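Local structure of probable intron-encoded endonuclease 1 (Wickerhamomyces canadensis, 6X1J) at residues 55-66 against 102-113. The protein cuts DNA at a long recognition sequence as a LAGLIDADG homing endonuclease, serving the homing of a mitochondrial 21S rRNA gene intron. Sequence-based numbering, arbitrary orientation.
With nucleotides of chain B; nucleotides of chain C.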
loop_
_atom_site.group_PDB
_atom_site.type_symbol
_atom_site.label_atom_id
_atom_site.label_comp_id
_atom_site.label_asym_id
_atom_site.label_seq_id
_atom_site.Cartn_x
_atom_site.Cartn_y
_atom_site.Cartn_z
ATOM N N ARG A 55 -14.100 10.092 -15.821
ATOM C CA ARG A 55 -14.262 8.947 -16.755
ATOM C C ARG A 55 -14.617 7.657 -16.005
ATOM O O ARG A 55 -15.248 6.810 -16.624
ATOM C CB ARG A 55 -12.990 8.743 -17.578
ATOM C CG ARG A 55 -12.598 9.961 -18.396
ATOM C CD ARG A 55 -12.076 9.574 -19.766
ATOM N NE ARG A 55 -11.499 10.708 -20.484
ATOM C CZ ARG A 55 -12.189 11.667 -21.096
ATOM N NH1 ARG A 55 -13.514 11.663 -21.099
ATOM N NH2 ARG A 55 -11.537 12.637 -21.711
ATOM N N ASN A 56 -14.235 7.498 -14.734
ATOM C CA ASN A 56 -14.391 6.216 -13.982
ATOM C C ASN A 56 -15.716 6.193 -13.219
ATOM O O ASN A 56 -16.009 7.156 -12.496
ATOM C CB ASN A 56 -13.230 5.982 -13.021
ATOM C CG ASN A 56 -11.907 6.093 -13.744
ATOM O OD1 ASN A 56 -11.552 5.203 -14.521
ATOM N ND2 ASN A 56 -11.202 7.201 -13.546
ATOM N N LYS A 57 -16.441 5.096 -13.325
ATOM C CA LYS A 57 -17.789 4.932 -12.724
ATOM C C LYS A 57 -17.642 4.441 -11.282
ATOM O O LYS A 57 -18.460 4.833 -10.440
ATOM C CB LYS A 57 -18.591 3.967 -13.602
ATOM C CG LYS A 57 -19.880 3.389 -13.023
ATOM C CD LYS A 57 -20.400 2.236 -13.898
ATOM C CE LYS A 57 -21.868 1.901 -13.712
ATOM N NZ LYS A 57 -22.120 1.166 -12.448
ATOM N N HIS A 58 -16.655 3.586 -11.025
ATOM C CA HIS A 58 -16.197 3.185 -9.669
ATOM C C HIS A 58 -14.671 3.306 -9.606
ATOM O O HIS A 58 -14.050 3.519 -10.687
ATOM C CB HIS A 58 -16.694 1.785 -9.319
ATOM C CG HIS A 58 -18.178 1.677 -9.395
ATOM N ND1 HIS A 58 -19.005 2.270 -8.454
ATOM C CD2 HIS A 58 -18.987 1.084 -10.302
ATOM C CE1 HIS A 58 -20.265 2.033 -8.772
ATOM N NE2 HIS A 58 -20.282 1.307 -9.895
ATOM N N PHE A 59 -14.104 3.235 -8.387
ATOM C CA PHE A 59 -12.639 3.213 -8.141
ATOM C C PHE A 59 -12.059 1.937 -8.734
ATOM O O PHE A 59 -12.758 0.918 -8.809
ATOM C CB PHE A 59 -12.291 3.290 -6.660
ATOM C CG PHE A 59 -12.413 4.682 -6.110
ATOM C CD1 PHE A 59 -13.640 5.182 -5.713
ATOM C CD2 PHE A 59 -11.308 5.505 -6.041
ATOM C CE1 PHE A 59 -13.737 6.466 -5.210
ATOM C CE2 PHE A 59 -11.401 6.788 -5.535
ATOM C CZ PHE A 59 -12.619 7.269 -5.119
ATOM N N LEU A 60 -10.813 2.054 -9.181
ATOM C CA LEU A 60 -9.907 0.914 -9.449
ATOM C C LEU A 60 -8.581 1.217 -8.760
ATOM O O LEU A 60 -8.406 2.363 -8.233
ATOM C CB LEU A 60 -9.711 0.741 -10.965
ATOM C CG LEU A 60 -8.868 1.803 -11.683
ATOM C CD1 LEU A 60 -7.898 1.165 -12.666
ATOM C CD2 LEU A 60 -9.743 2.796 -12.407
ATOM N N LEU A 61 -7.686 0.239 -8.808
ATOM C CA LEU A 61 -6.291 0.292 -8.323
ATOM C C LEU A 61 -5.342 0.151 -9.507
ATOM O O LEU A 61 -5.503 -0.825 -10.297
ATOM C CB LEU A 61 -6.080 -0.845 -7.319
ATOM C CG LEU A 61 -7.149 -0.983 -6.246
ATOM C CD1 LEU A 61 -6.870 -2.178 -5.335
ATOM C CD2 LEU A 61 -7.271 0.300 -5.426
ATOM N N GLN A 62 -4.380 1.061 -9.626
ATOM C CA GLN A 62 -3.178 0.872 -10.480
ATOM C C GLN A 62 -1.975 0.594 -9.575
ATOM O O GLN A 62 -1.735 1.434 -8.639
ATOM C CB GLN A 62 -2.897 2.074 -11.375
ATOM C CG GLN A 62 -4.079 2.421 -12.257
ATOM C CD GLN A 62 -3.761 3.456 -13.315
ATOM O OE1 GLN A 62 -4.618 3.836 -14.083
ATOM N NE2 GLN A 62 -2.524 3.917 -13.367
ATOM N N PHE A 63 -1.291 -0.532 -9.846
ATOM C CA PHE A 63 -0.125 -1.067 -9.112
ATOM C C PHE A 63 1.152 -0.807 -9.922
ATOM O O PHE A 63 1.132 -1.009 -11.160
ATOM C CB PHE A 63 -0.276 -2.565 -8.887
ATOM C CG PHE A 63 -1.537 -3.014 -8.186
ATOM C CD1 PHE A 63 -1.703 -2.828 -6.826
ATOM C CD2 PHE A 63 -2.538 -3.695 -8.872
ATOM C CE1 PHE A 63 -2.839 -3.290 -6.180
ATOM C CE2 PHE A 63 -3.675 -4.155 -8.220
ATOM C CZ PHE A 63 -3.821 -3.964 -6.868
ATOM N N GLU A 64 2.222 -0.340 -9.268
ATOM C CA GLU A 64 3.563 -0.230 -9.904
ATOM C C GLU A 64 4.620 -0.437 -8.828
ATOM O O GLU A 64 4.641 0.382 -7.884
ATOM C CB GLU A 64 3.731 1.095 -10.646
ATOM C CG GLU A 64 5.053 1.186 -11.389
ATOM C CD GLU A 64 5.083 2.209 -12.507
ATOM O OE1 GLU A 64 4.157 3.039 -12.551
ATOM O OE2 GLU A 64 6.017 2.166 -13.344
ATOM N N TRP A 65 5.423 -1.505 -8.949
ATOM C CA TRP A 65 6.565 -1.801 -8.050
ATOM C C TRP A 65 7.787 -2.203 -8.879
ATOM O O TRP A 65 7.612 -2.735 -9.989
ATOM C CB TRP A 65 6.210 -2.877 -7.006
ATOM C CG TRP A 65 5.334 -2.381 -5.889
ATOM C CD1 TRP A 65 5.716 -1.580 -4.842
ATOM C CD2 TRP A 65 3.935 -2.672 -5.672
ATOM N NE1 TRP A 65 4.660 -1.350 -4.004
ATOM C CE2 TRP A 65 3.548 -1.992 -4.488
ATOM C CE3 TRP A 65 2.967 -3.423 -6.354
ATOM C CZ2 TRP A 65 2.248 -2.056 -3.980
ATOM C CZ3 TRP A 65 1.687 -3.496 -5.845
ATOM C CH2 TRP A 65 1.330 -2.801 -4.683
ATOM N N LYS A 66 8.971 -1.966 -8.313
ATOM C CA LYS A 66 10.267 -2.535 -8.757
ATOM C C LYS A 66 10.284 -4.027 -8.480
ATOM O O LYS A 66 10.691 -4.740 -9.359
ATOM C CB LYS A 66 11.429 -1.885 -7.995
ATOM C CG LYS A 66 12.824 -2.311 -8.438
ATOM C CD LYS A 66 13.943 -1.694 -7.597
ATOM C CE LYS A 66 15.307 -2.010 -8.177
ATOM N NZ LYS A 66 15.587 -1.144 -9.353
ATOM N N TRP A 102 7.375 -3.259 -12.688
ATOM C CA TRP A 102 6.237 -4.151 -13.017
ATOM C C TRP A 102 4.912 -3.409 -12.749
ATOM O O TRP A 102 4.838 -2.643 -11.755
ATOM C CB TRP A 102 6.339 -5.478 -12.247
ATOM C CG TRP A 102 7.504 -6.328 -12.679
ATOM C CD1 TRP A 102 8.802 -6.181 -12.285
ATOM C CD2 TRP A 102 7.502 -7.428 -13.617
ATOM N NE1 TRP A 102 9.598 -7.113 -12.894
ATOM C CE2 TRP A 102 8.830 -7.901 -13.704
ATOM C CE3 TRP A 102 6.512 -8.074 -14.367
ATOM C CZ2 TRP A 102 9.202 -8.970 -14.512
ATOM C CZ3 TRP A 102 6.876 -9.142 -15.162
ATOM C CH2 TRP A 102 8.208 -9.570 -15.249
ATOM N N ARG A 103 3.908 -3.602 -13.617
ATOM C CA ARG A 103 2.601 -2.893 -13.567
ATOM C C ARG A 103 1.465 -3.920 -13.623
ATOM O O ARG A 103 1.599 -4.959 -14.311
ATOM C CB ARG A 103 2.457 -1.869 -14.701
ATOM C CG ARG A 103 3.425 -0.695 -14.628
ATOM C CD ARG A 103 3.029 0.426 -15.582
ATOM N NE ARG A 103 3.883 1.603 -15.489
ATOM C CZ ARG A 103 3.745 2.725 -16.198
ATOM N NH1 ARG A 103 2.786 2.842 -17.102
ATOM N NH2 ARG A 103 4.576 3.736 -16.006
ATOM N N ALA A 104 0.382 -3.621 -12.917
ATOM C CA ALA A 104 -0.879 -4.384 -12.922
ATOM C C ALA A 104 -2.004 -3.392 -12.598
ATOM O O ALA A 104 -1.654 -2.245 -12.136
ATOM C CB ALA A 104 -0.791 -5.521 -11.931
ATOM N N GLN A 105 -3.269 -3.761 -12.881
ATOM C CA GLN A 105 -4.475 -2.925 -12.628
ATOM C C GLN A 105 -5.619 -3.827 -12.153
ATOM O O GLN A 105 -5.740 -4.964 -12.692
ATOM C CB GLN A 105 -4.923 -2.209 -13.909
ATOM C CG GLN A 105 -3.925 -1.190 -14.446
ATOM C CD GLN A 105 -2.732 -1.790 -15.164
ATOM O OE1 GLN A 105 -2.782 -2.904 -15.706
ATOM N NE2 GLN A 105 -1.634 -1.041 -15.160
ATOM N N THR A 106 -6.454 -3.353 -11.237
ATOM C CA THR A 106 -7.804 -3.961 -11.068
ATOM C C THR A 106 -8.635 -3.335 -12.170
ATOM O O THR A 106 -8.215 -2.272 -12.674
ATOM C CB THR A 106 -8.491 -3.677 -9.733
ATOM O OG1 THR A 106 -8.837 -2.289 -9.779
ATOM C CG2 THR A 106 -7.606 -3.982 -8.542
ATOM N N PHE A 107 -9.766 -3.943 -12.507
ATOM C CA PHE A 107 -10.846 -3.206 -13.213
ATOM C C PHE A 107 -11.539 -2.266 -12.203
ATOM O O PHE A 107 -11.387 -2.464 -11.002
ATOM C CB PHE A 107 -11.800 -4.174 -13.925
ATOM C CG PHE A 107 -12.311 -5.343 -13.116
ATOM C CD1 PHE A 107 -13.094 -5.141 -11.997
ATOM C CD2 PHE A 107 -12.084 -6.646 -13.535
ATOM C CE1 PHE A 107 -13.572 -6.204 -11.261
ATOM C CE2 PHE A 107 -12.582 -7.720 -12.813
ATOM C CZ PHE A 107 -13.311 -7.498 -11.665
ATOM N N GLU A 108 -12.337 -1.310 -12.689
ATOM C CA GLU A 108 -13.306 -0.528 -11.861
ATOM C C GLU A 108 -14.262 -1.494 -11.161
ATOM O O GLU A 108 -14.675 -2.477 -11.773
ATOM C CB GLU A 108 -14.095 0.446 -12.728
ATOM C CG GLU A 108 -13.199 1.442 -13.432
ATOM C CD GLU A 108 -13.949 2.352 -14.383
ATOM O OE1 GLU A 108 -15.215 2.334 -14.322
ATOM O OE2 GLU A 108 -13.271 3.065 -15.174
ATOM N N HIS A 109 -14.593 -1.226 -9.915
ATOM C CA HIS A 109 -15.564 -2.029 -9.134
ATOM C C HIS A 109 -15.935 -1.250 -7.877
ATOM O O HIS A 109 -15.019 -0.763 -7.183
ATOM C CB HIS A 109 -15.037 -3.414 -8.789
ATOM C CG HIS A 109 -16.106 -4.374 -8.380
ATOM N ND1 HIS A 109 -16.783 -4.255 -7.188
ATOM C CD2 HIS A 109 -16.578 -5.500 -8.963
ATOM C CE1 HIS A 109 -17.615 -5.274 -7.047
ATOM N NE2 HIS A 109 -17.509 -6.057 -8.120
ATOM N N LYS A 110 -17.242 -1.222 -7.618
ATOM C CA LYS A 110 -17.949 -0.595 -6.474
ATOM C C LYS A 110 -17.302 -1.005 -5.143
ATOM O O LYS A 110 -17.327 -0.213 -4.235
ATOM C CB LYS A 110 -19.418 -1.046 -6.559
ATOM C CG LYS A 110 -20.368 -0.476 -5.513
ATOM C CD LYS A 110 -21.788 -1.027 -5.636
ATOM C CE LYS A 110 -22.858 0.033 -5.464
ATOM N NZ LYS A 110 -22.860 0.999 -6.592
ATOM N N ALA A 111 -16.775 -2.224 -5.025
ATOM C CA ALA A 111 -16.131 -2.734 -3.791
ATOM C C ALA A 111 -14.987 -1.796 -3.340
ATOM O O ALA A 111 -14.803 -1.706 -2.129
ATOM C CB ALA A 111 -15.668 -4.159 -3.991
ATOM N N PHE A 112 -14.356 -1.037 -4.245
ATOM C CA PHE A 112 -13.209 -0.134 -3.964
ATOM C C PHE A 112 -13.691 1.277 -3.565
ATOM O O PHE A 112 -12.845 2.080 -3.103
ATOM C CB PHE A 112 -12.236 -0.083 -5.158
ATOM C CG PHE A 112 -11.581 -1.406 -5.511
ATOM C CD1 PHE A 112 -10.786 -2.087 -4.599
ATOM C CD2 PHE A 112 -11.758 -1.985 -6.766
ATOM C CE1 PHE A 112 -10.214 -3.317 -4.921
ATOM C CE2 PHE A 112 -11.192 -3.216 -7.077
ATOM C CZ PHE A 112 -10.446 -3.891 -6.146
ATOM N N ASP A 113 -14.991 1.576 -3.673
ATOM C CA ASP A 113 -15.535 2.953 -3.508
ATOM C C ASP A 113 -15.429 3.448 -2.062
ATOM O O ASP A 113 -15.087 4.637 -1.877
ATOM C CB ASP A 113 -16.998 3.015 -3.951
ATOM C CG ASP A 113 -17.200 3.215 -5.448
ATOM O OD1 ASP A 113 -16.195 3.406 -6.180
ATOM O OD2 ASP A 113 -18.365 3.187 -5.861
ATOM P P DA B 14 8.827 0.930 -5.393
ATOM O OP1 DA B 14 8.473 0.803 -3.949
ATOM O OP2 DA B 14 9.332 -0.362 -6.003
ATOM O "O5'" DA B 14 7.697 1.572 -6.314
ATOM C "C5'" DA B 14 6.511 2.233 -5.817
ATOM C "C4'" DA B 14 6.777 3.704 -5.593
ATOM O "O4'" DA B 14 7.443 4.289 -6.751
ATOM C "C3'" DA B 14 5.556 4.576 -5.325
ATOM O "O3'" DA B 14 6.076 5.613 -4.485
ATOM C "C2'" DA B 14 5.295 5.198 -6.688
ATOM C "C1'" DA B 14 6.705 5.399 -7.211
ATOM N N9 DA B 14 6.881 5.477 -8.655
ATOM C C8 DA B 14 7.103 4.443 -9.530
ATOM N N7 DA B 14 7.222 4.827 -10.777
ATOM C C5 DA B 14 7.050 6.202 -10.721
ATOM C C6 DA B 14 7.052 7.194 -11.710
ATOM N N6 DA B 14 7.279 6.953 -12.999
ATOM N N1 DA B 14 6.838 8.467 -11.323
ATOM C C2 DA B 14 6.611 8.713 -10.031
ATOM N N3 DA B 14 6.592 7.866 -9.005
ATOM C C4 DA B 14 6.820 6.612 -9.424
ATOM P P DA C 7 -13.129 -2.012 -16.761
ATOM O OP1 DA C 7 -14.308 -2.892 -16.557
ATOM O OP2 DA C 7 -12.717 -1.057 -15.656
ATOM O "O5'" DA C 7 -11.898 -2.923 -17.197
ATOM C "C5'" DA C 7 -12.079 -4.157 -17.920
ATOM C "C4'" DA C 7 -10.908 -4.355 -18.853
ATOM O "O4'" DA C 7 -10.858 -3.243 -19.778
ATOM C "C3'" DA C 7 -9.532 -4.407 -18.179
ATOM O "O3'" DA C 7 -8.825 -5.579 -18.649
ATOM C "C2'" DA C 7 -8.959 -3.022 -18.447
ATOM C "C1'" DA C 7 -9.594 -2.606 -19.765
ATOM N N9 DA C 7 -9.842 -1.170 -19.882
ATOM C C8 DA C 7 -10.449 -0.393 -18.927
ATOM N N7 DA C 7 -10.562 0.869 -19.267
ATOM C C5 DA C 7 -9.999 0.925 -20.534
ATOM C C6 DA C 7 -9.838 1.979 -21.446
ATOM N N6 DA C 7 -10.230 3.228 -21.198
ATOM N N1 DA C 7 -9.237 1.711 -22.627
ATOM C C2 DA C 7 -8.853 0.452 -22.872
ATOM N N3 DA C 7 -8.970 -0.632 -22.100
ATOM C C4 DA C 7 -9.564 -0.325 -20.933
ATOM P P DA B 13 15.130 2.065 -8.500
ATOM O OP1 DA B 13 15.965 1.472 -7.407
ATOM O OP2 DA B 13 14.948 1.379 -9.778
ATOM O "O5'" DA B 13 13.650 2.280 -7.933
ATOM C "C5'" DA B 13 13.427 2.549 -6.552
ATOM C "C4'" DA B 13 11.994 2.976 -6.321
ATOM O "O4'" DA B 13 11.624 4.111 -7.146
ATOM C "C3'" DA B 13 10.932 1.919 -6.600
ATOM O "O3'" DA B 13 9.941 2.019 -5.568
ATOM C "C2'" DA B 13 10.396 2.321 -7.956
ATOM C "C1'" DA B 13 10.446 3.822 -7.871
ATOM N N9 DA B 13 10.522 4.537 -9.150
ATOM C C8 DA B 13 10.799 4.056 -10.406
ATOM N N7 DA B 13 10.764 4.977 -11.344
ATOM C C5 DA B 13 10.479 6.144 -10.654
ATOM C C6 DA B 13 10.325 7.476 -11.067
ATOM N N6 DA B 13 10.454 7.887 -12.330
ATOM N N1 DA B 13 10.024 8.392 -10.121
ATOM C C2 DA B 13 9.881 7.990 -8.855
ATOM N N3 DA B 13 9.981 6.768 -8.349
ATOM C C4 DA B 13 10.325 5.888 -9.302
HETATM O O HOH W 1 -18.167 5.640 -7.530
HETATM O O HOH W 2 0.284 0.676 -13.013
HETATM O O HOH W 3 7.046 4.158 -14.443
#
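Lys110 lays its CB over one face of the His58 ring, a CH-pi contact 3.9 Å from the centroid. At the edge of that ring, His58 ND1 donates to Asp113 OD2 at 2.8 Å, on the syn side of the carboxylate. The other oxygen, Asp113 OD1, accepts from Phe59 N at 3.0 Å and also sits at the edge of the Phe59 ring. The two bonds fix the rotation of the carboxylate. Leu61 CG lies over one face of the Phe112 ring. Arg103 and Glu64 form a salt bridge, Arg103 NE to Glu64 OE2 3.1 Å, the nitrogen lying above the carboxylate plane. Glu64 CG stands anti to the backbone N (chi1 -176°), which brings the carboxylate to this arginine. Water 3 links both side chains to N6 of DA14 of chain B. Arg103 also bonds a thymine base and Glu64 a cytosine base and Thr101; the pair thus belongs to the DNA-reading surface of the LAGLIDADG fold. The regular beta pairing stops at Gln62 and Gln105, but the chains stay joined: Thr106 N donates to Leu61 O, and Thr106 OG1 accepts from Leu61 N at 2.9 Å. Glu108 N holds a phosphate oxygen of DA7 of chain C. Strands 60-65 and 98-105 are the central pair of a four-stranded sheet, between strands 49-51 and 87-92. Helix 68-77 packs against Phe63 and Trp65, and helix 34-45 against Leu61 and Phe112.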